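Proline dehydrogenase (Bradyrhizobium diazoefficiens USDA 110, PDB 4Q71) probably oxidises proline to glutamate in two steps, with an FAD-dependent proline dehydrogenase and an NAD(+)-dependent aldehyde dehydrogenase on one chain. Local coordinates at residues 99-104 against 153-158; 813-818 against 872-877. The protein carries 1 engineered substitution. All blocks are in the same frame, centred on the assembly; numbering follows the deposited sequence.

Contact 1 (99-104 against 153-158); sequences DKLGEG and AVRTAT
Arg155 NH2 meets Glu103 OE2 at 2.8 Å in a salt bridge and, at 2.9 Å, also donates to Leu101 O. The carboxylate and guanidinium planes lie only 13° apart, yet a single NH2 to OE2 bond joins them, made through the anti lone pair of OE2. Toward Leu101 O, NH2 lies in the carbonyl plane, whereas the oxygen is tilted 25° out of the guanidinium plane; NE adds a weak bond to the same oxygen. Water 1 accepts from Arg155 NH1 at 2.8 Å and donates weakly to Glu103 OE2, bridging the two charges. Arg155 gets there by an extended chain from CG to NE (chi2 -180°). Were Arg155 an alanine, the Glu103 carboxylate would probably lose this charge partner and Leu101 O these donors, so that the loop might shift. Beyond the polar group, Leu101 CD2 and Thr158 OG1 come tip to tip at 3.7 Å, while that hydroxyl donates to Val154 O, one turn back. The contact thus pins the loop between helices 90-99 and 106-116 to helix 151-168 within the all-helical surroundings of the DNA-binding-domain family region, where Leu101 also packs on Leu80 of helix 71-85 and Ile142 of helix 140-149.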
loop_
_atom_site.group_PDB
_atom_site.type_symbol
_atom_site.label_atom_id
_atom_site.label_comp_id
_atom_site.label_asym_id
_atom_site.label_seq_id
_atom_site.Cartn_x
_atom_site.Cartn_y
_atom_site.Cartn_z
ATOM N N ASP A 99 22.187 -12.252 -51.367
ATOM C CA ASP A 99 23.579 -11.813 -51.258
ATOM C C ASP A 99 23.805 -10.440 -50.657
ATOM O O ASP A 99 24.885 -10.189 -50.135
ATOM C CB ASP A 99 24.277 -11.892 -52.618
ATOM C CG ASP A 99 24.317 -13.315 -53.170
ATOM O OD1 ASP A 99 24.356 -14.272 -52.355
ATOM O OD2 ASP A 99 24.293 -13.472 -54.411
ATOM N N LYS A 100 22.811 -9.554 -50.745
ATOM C CA LYS A 100 22.966 -8.157 -50.313
ATOM C C LYS A 100 22.103 -7.816 -49.100
ATOM O O LYS A 100 22.583 -7.306 -48.081
ATOM C CB LYS A 100 22.589 -7.198 -51.459
ATOM C CG LYS A 100 23.400 -7.365 -52.746
ATOM C CD LYS A 100 24.814 -6.859 -52.547
ATOM C CE LYS A 100 25.705 -7.219 -53.723
ATOM N NZ LYS A 100 27.113 -7.397 -53.268
ATOM N N LEU A 101 20.809 -8.077 -49.244
ATOM C CA LEU A 101 19.840 -7.850 -48.181
ATOM C C LEU A 101 20.248 -8.589 -46.906
ATOM O O LEU A 101 20.485 -9.792 -46.932
ATOM C CB LEU A 101 18.455 -8.300 -48.633
ATOM C CG LEU A 101 17.327 -8.183 -47.607
ATOM C CD1 LEU A 101 17.119 -6.733 -47.163
ATOM C CD2 LEU A 101 16.057 -8.765 -48.207
ATOM N N GLY A 102 20.384 -7.858 -45.805
ATOM C CA GLY A 102 20.692 -8.491 -44.534
ATOM C C GLY A 102 22.174 -8.631 -44.280
ATOM O O GLY A 102 22.598 -8.925 -43.161
ATOM N N GLU A 103 22.974 -8.415 -45.319
ATOM C CA GLU A 103 24.424 -8.462 -45.155
ATOM C C GLU A 103 24.973 -7.121 -44.695
ATOM O O GLU A 103 25.963 -7.049 -43.962
ATOM C CB GLU A 103 25.090 -8.894 -46.456
ATOM C CG GLU A 103 24.845 -10.351 -46.751
ATOM C CD GLU A 103 25.242 -11.216 -45.569
ATOM O OE1 GLU A 103 26.364 -11.027 -45.054
ATOM O OE2 GLU A 103 24.434 -12.059 -45.138
ATOM N N GLY A 104 24.315 -6.054 -45.135
ATOM C CA GLY A 104 24.737 -4.703 -44.820
ATOM C C GLY A 104 23.970 -3.727 -45.694
ATOM O O GLY A 104 22.936 -4.094 -46.264
ATOM N N ALA A 153 15.869 -14.894 -41.661
ATOM C CA ALA A 153 14.436 -14.749 -41.436
ATOM C C ALA A 153 13.924 -13.485 -42.132
ATOM O O ALA A 153 12.811 -13.460 -42.653
ATOM C CB ALA A 153 14.134 -14.712 -39.933
ATOM N N VAL A 154 14.742 -12.433 -42.129
ATOM C CA VAL A 154 14.374 -11.190 -42.797
ATOM C C VAL A 154 14.161 -11.414 -44.301
ATOM O O VAL A 154 13.220 -10.877 -44.883
ATOM C CB VAL A 154 15.409 -10.062 -42.515
ATOM C CG1 VAL A 154 15.132 -8.820 -43.396
ATOM C CG2 VAL A 154 15.387 -9.707 -41.037
ATOM N N ARG A 155 15.017 -12.226 -44.912
ATOM C CA ARG A 155 14.861 -12.573 -46.322
ATOM C C ARG A 155 13.563 -13.319 -46.534
ATOM O O ARG A 155 12.826 -13.054 -47.490
ATOM C CB ARG A 155 16.040 -13.420 -46.832
ATOM C CG ARG A 155 17.393 -12.738 -46.664
ATOM C CD ARG A 155 18.570 -13.577 -47.179
ATOM N NE ARG A 155 19.794 -12.803 -47.014
ATOM C CZ ARG A 155 20.788 -13.089 -46.180
ATOM N NH1 ARG A 155 20.768 -14.203 -45.450
ATOM N NH2 ARG A 155 21.829 -12.268 -46.114
ATOM N N THR A 156 13.285 -14.250 -45.624
ATOM C CA THR A 156 12.059 -15.028 -45.699
ATOM C C THR A 156 10.849 -14.107 -45.483
ATOM O O THR A 156 9.853 -14.205 -46.194
ATOM C CB THR A 156 12.088 -16.182 -44.664
ATOM O OG1 THR A 156 13.148 -17.083 -45.013
ATOM C CG2 THR A 156 10.769 -16.950 -44.656
ATOM N N ALA A 157 10.946 -13.191 -44.521
ATOM C CA ALA A 157 9.875 -12.219 -44.331
ATOM C C ALA A 157 9.703 -11.298 -45.578
ATOM O O ALA A 157 8.581 -10.936 -45.947
ATOM C CB ALA A 157 10.128 -11.409 -43.070
ATOM N N THR A 158 10.806 -10.946 -46.240
ATOM C CA THR A 158 10.735 -10.078 -47.426
ATOM C C THR A 158 10.066 -10.781 -48.614
ATOM O O THR A 158 9.256 -10.169 -49.329
ATOM C CB THR A 158 12.124 -9.554 -47.840
ATOM O OG1 THR A 158 12.688 -8.792 -46.759
ATOM C CG2 THR A 158 12.008 -8.681 -49.073
HETATM O O HOH W 1 22.847 -14.745 -43.659
#

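Contact 2 (813-818 against 872-877); sequences MVAGAA and PHIFEL
Ile874 points its CD1 methyl at Val814 and Ala815, joining strand 873-876 to helix 804-819 in the alpha/beta fold of the aldehyde dehydrogenase region. This is helix-on-sheet packing: the segment axes approach to 9.5 Å and their N-to-C directions differ by 164°, so helix and strand run nearly antiparallel. No hydrogen bond crosses between the two segments, and the side chains that meet are all apolar.

The orientation of Ile874 explains the arrangement. Its CG1 is anti to the carbonyl carbon (chi1 -56°), and the chain continues extended to CD1 (chi2 172°), which carries the terminal methyl out from the sheet to the helix. The side chains of Val814 and Ile874 cross at an oblique angle, with the CG1 branch of the valine doing the touching. Ala815 offers little side chain of its own, and the isoleucine methyl comes nearer to its backbone CA than to its CB, which lies 4.1 Å from CD1. Because the Ala815 CB is directed to one side, the methyl settles against the helix backbone at CA.

One turn after Val814, Ala818 turns its CB toward Pro872, just before strand 873-876. It meets Pro872 CB at 4.3 Å, and Ile874 CD1 lies 4.4 Å from the same Ala818 CB. Phe860 of strand 857-861 touches both Ala818 and Ile874, while Phe787 of helix 775-787 packs on Pro872 and Val782 of that helix on Val814. Helix 839-855 instead touches His873 and Phe875, whose side chains are not directed at helix 804-819. At the tightest point, Ile874 CD1 lies 3.6 Å from Val814 CG1 and the same distance from Ala815 CA.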
loop_
_atom_site.group_PDB
_atom_site.type_symbol
_atom_site.label_atom_id
_atom_site.label_comp_id
_atom_site.label_asym_id
_atom_site.label_seq_id
_atom_site.Cartn_x
_atom_site.Cartn_y
_atom_site.Cartn_z
ATOM N N MET A 813 6.119 19.659 -54.597
ATOM C CA MET A 813 4.931 19.512 -53.761
ATOM C C MET A 813 4.763 20.681 -52.773
ATOM O O MET A 813 3.652 21.210 -52.583
ATOM C CB MET A 813 4.912 18.154 -53.056
ATOM C CG MET A 813 3.502 17.665 -52.809
ATOM S SD MET A 813 3.384 15.972 -52.221
ATOM C CE MET A 813 4.658 15.178 -53.182
ATOM N N VAL A 814 5.859 21.098 -52.153
ATOM C CA VAL A 814 5.795 22.284 -51.294
ATOM C C VAL A 814 5.377 23.530 -52.103
ATOM O O VAL A 814 4.521 24.312 -51.659
ATOM C CB VAL A 814 7.121 22.512 -50.569
ATOM C CG1 VAL A 814 7.108 23.839 -49.795
ATOM C CG2 VAL A 814 7.432 21.311 -49.621
ATOM N N ALA A 815 5.959 23.707 -53.287
ATOM C CA ALA A 815 5.588 24.831 -54.147
ATOM C C ALA A 815 4.124 24.770 -54.583
ATOM O O ALA A 815 3.423 25.784 -54.561
ATOM C CB ALA A 815 6.508 24.912 -55.393
ATOM N N GLY A 816 3.669 23.588 -54.995
ATOM C CA GLY A 816 2.280 23.427 -55.391
ATOM C C GLY A 816 1.341 23.662 -54.225
ATOM O O GLY A 816 0.266 24.227 -54.394
ATOM N N ALA A 817 1.752 23.246 -53.031
ATOM C CA ALA A 817 0.917 23.437 -51.851
ATOM C C ALA A 817 0.882 24.902 -51.442
ATOM O O ALA A 817 -0.164 25.420 -51.022
ATOM C CB ALA A 817 1.405 22.563 -50.682
ATOM N N ALA A 818 2.027 25.571 -51.555
ATOM C CA ALA A 818 2.087 26.976 -51.185
ATOM C C ALA A 818 1.224 27.840 -52.111
ATOM O O ALA A 818 0.665 28.841 -51.666
ATOM C CB ALA A 818 3.536 27.475 -51.181
ATOM N N PRO A 872 4.275 33.706 -49.718
ATOM C CA PRO A 872 5.285 32.650 -49.557
ATOM C C PRO A 872 6.285 32.628 -50.711
ATOM O O PRO A 872 5.901 32.724 -51.878
ATOM C CB PRO A 872 4.447 31.356 -49.585
ATOM C CG PRO A 872 3.094 31.783 -49.061
ATOM C CD PRO A 872 2.899 33.187 -49.599
ATOM N N HIS A 873 7.566 32.522 -50.392
ATOM C CA HIS A 873 8.564 32.372 -51.436
ATOM C C HIS A 873 9.367 31.131 -51.100
ATOM O O HIS A 873 9.532 30.787 -49.924
ATOM C CB HIS A 873 9.493 33.595 -51.538
ATOM C CG HIS A 873 8.873 34.790 -52.199
ATOM N ND1 HIS A 873 7.844 35.510 -51.630
ATOM C CD2 HIS A 873 9.153 35.405 -53.375
ATOM C CE1 HIS A 873 7.511 36.514 -52.426
ATOM N NE2 HIS A 873 8.297 36.477 -53.487
ATOM N N ILE A 874 9.846 30.451 -52.136
ATOM C CA ILE A 874 10.713 29.316 -51.949
ATOM C C ILE A 874 11.950 29.505 -52.805
ATOM O O ILE A 874 11.853 29.670 -54.024
ATOM C CB ILE A 874 10.002 27.993 -52.330
ATOM C CG1 ILE A 874 8.695 27.838 -51.520
ATOM C CG2 ILE A 874 10.933 26.841 -52.088
ATOM C CD1 ILE A 874 7.809 26.658 -51.958
ATOM N N PHE A 875 13.110 29.499 -52.161
ATOM C CA PHE A 875 14.380 29.567 -52.865
ATOM C C PHE A 875 15.200 28.323 -52.580
ATOM O O PHE A 875 15.218 27.831 -51.447
ATOM C CB PHE A 875 15.206 30.776 -52.407
ATOM C CG PHE A 875 14.622 32.090 -52.787
ATOM C CD1 PHE A 875 13.920 32.852 -51.856
ATOM C CD2 PHE A 875 14.787 32.584 -54.074
ATOM C CE1 PHE A 875 13.384 34.085 -52.214
ATOM C CE2 PHE A 875 14.255 33.801 -54.441
ATOM C CZ PHE A 875 13.558 34.563 -53.514
ATOM N N GLU A 876 15.928 27.844 -53.585
ATOM C CA GLU A 876 16.928 26.811 -53.322
ATOM C C GLU A 876 18.330 27.424 -53.326
ATOM O O GLU A 876 18.714 28.120 -54.261
ATOM C CB GLU A 876 16.842 25.643 -54.321
ATOM C CG GLU A 876 17.931 24.591 -54.089
ATOM C CD GLU A 876 17.745 23.340 -54.924
ATOM O OE1 GLU A 876 16.781 23.283 -55.721
ATOM O OE2 GLU A 876 18.571 22.415 -54.778
ATOM N N LEU A 877 19.076 27.149 -52.267
ATOM C CA LEU A 877 20.436 27.616 -52.130
ATOM C C LEU A 877 21.375 26.497 -52.555
ATOM O O LEU A 877 21.083 25.317 -52.332
ATOM C CB LEU A 877 20.735 27.960 -50.667
ATOM C CG LEU A 877 19.724 28.763 -49.841
ATOM C CD1 LEU A 877 20.165 28.861 -48.354
ATOM C CD2 LEU A 877 19.549 30.132 -50.462
#

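Contact 1 and contact 2 belong to different parts of the bifunctional chain and do not touch: their centres are 39 Å apart and their nearest atoms about 25 Å. Contact 1, whose centre is 34 Å from the centre of the chain, belongs to the helical region related to the PutA DNA-binding-domain family, whereas contact 2, at 21 Å, belongs to the aldehyde dehydrogenase part. In sequence the first closes before the second opens, with the FAD-binding proline dehydrogenase barrel between. Both lie away from the FAD and NAD(+) sites and from the predicted active-site residues Glu760 and Cys794. They also differ chemically, one being charge-centred and loop-to-helix, the other apolar and helix-to-sheet.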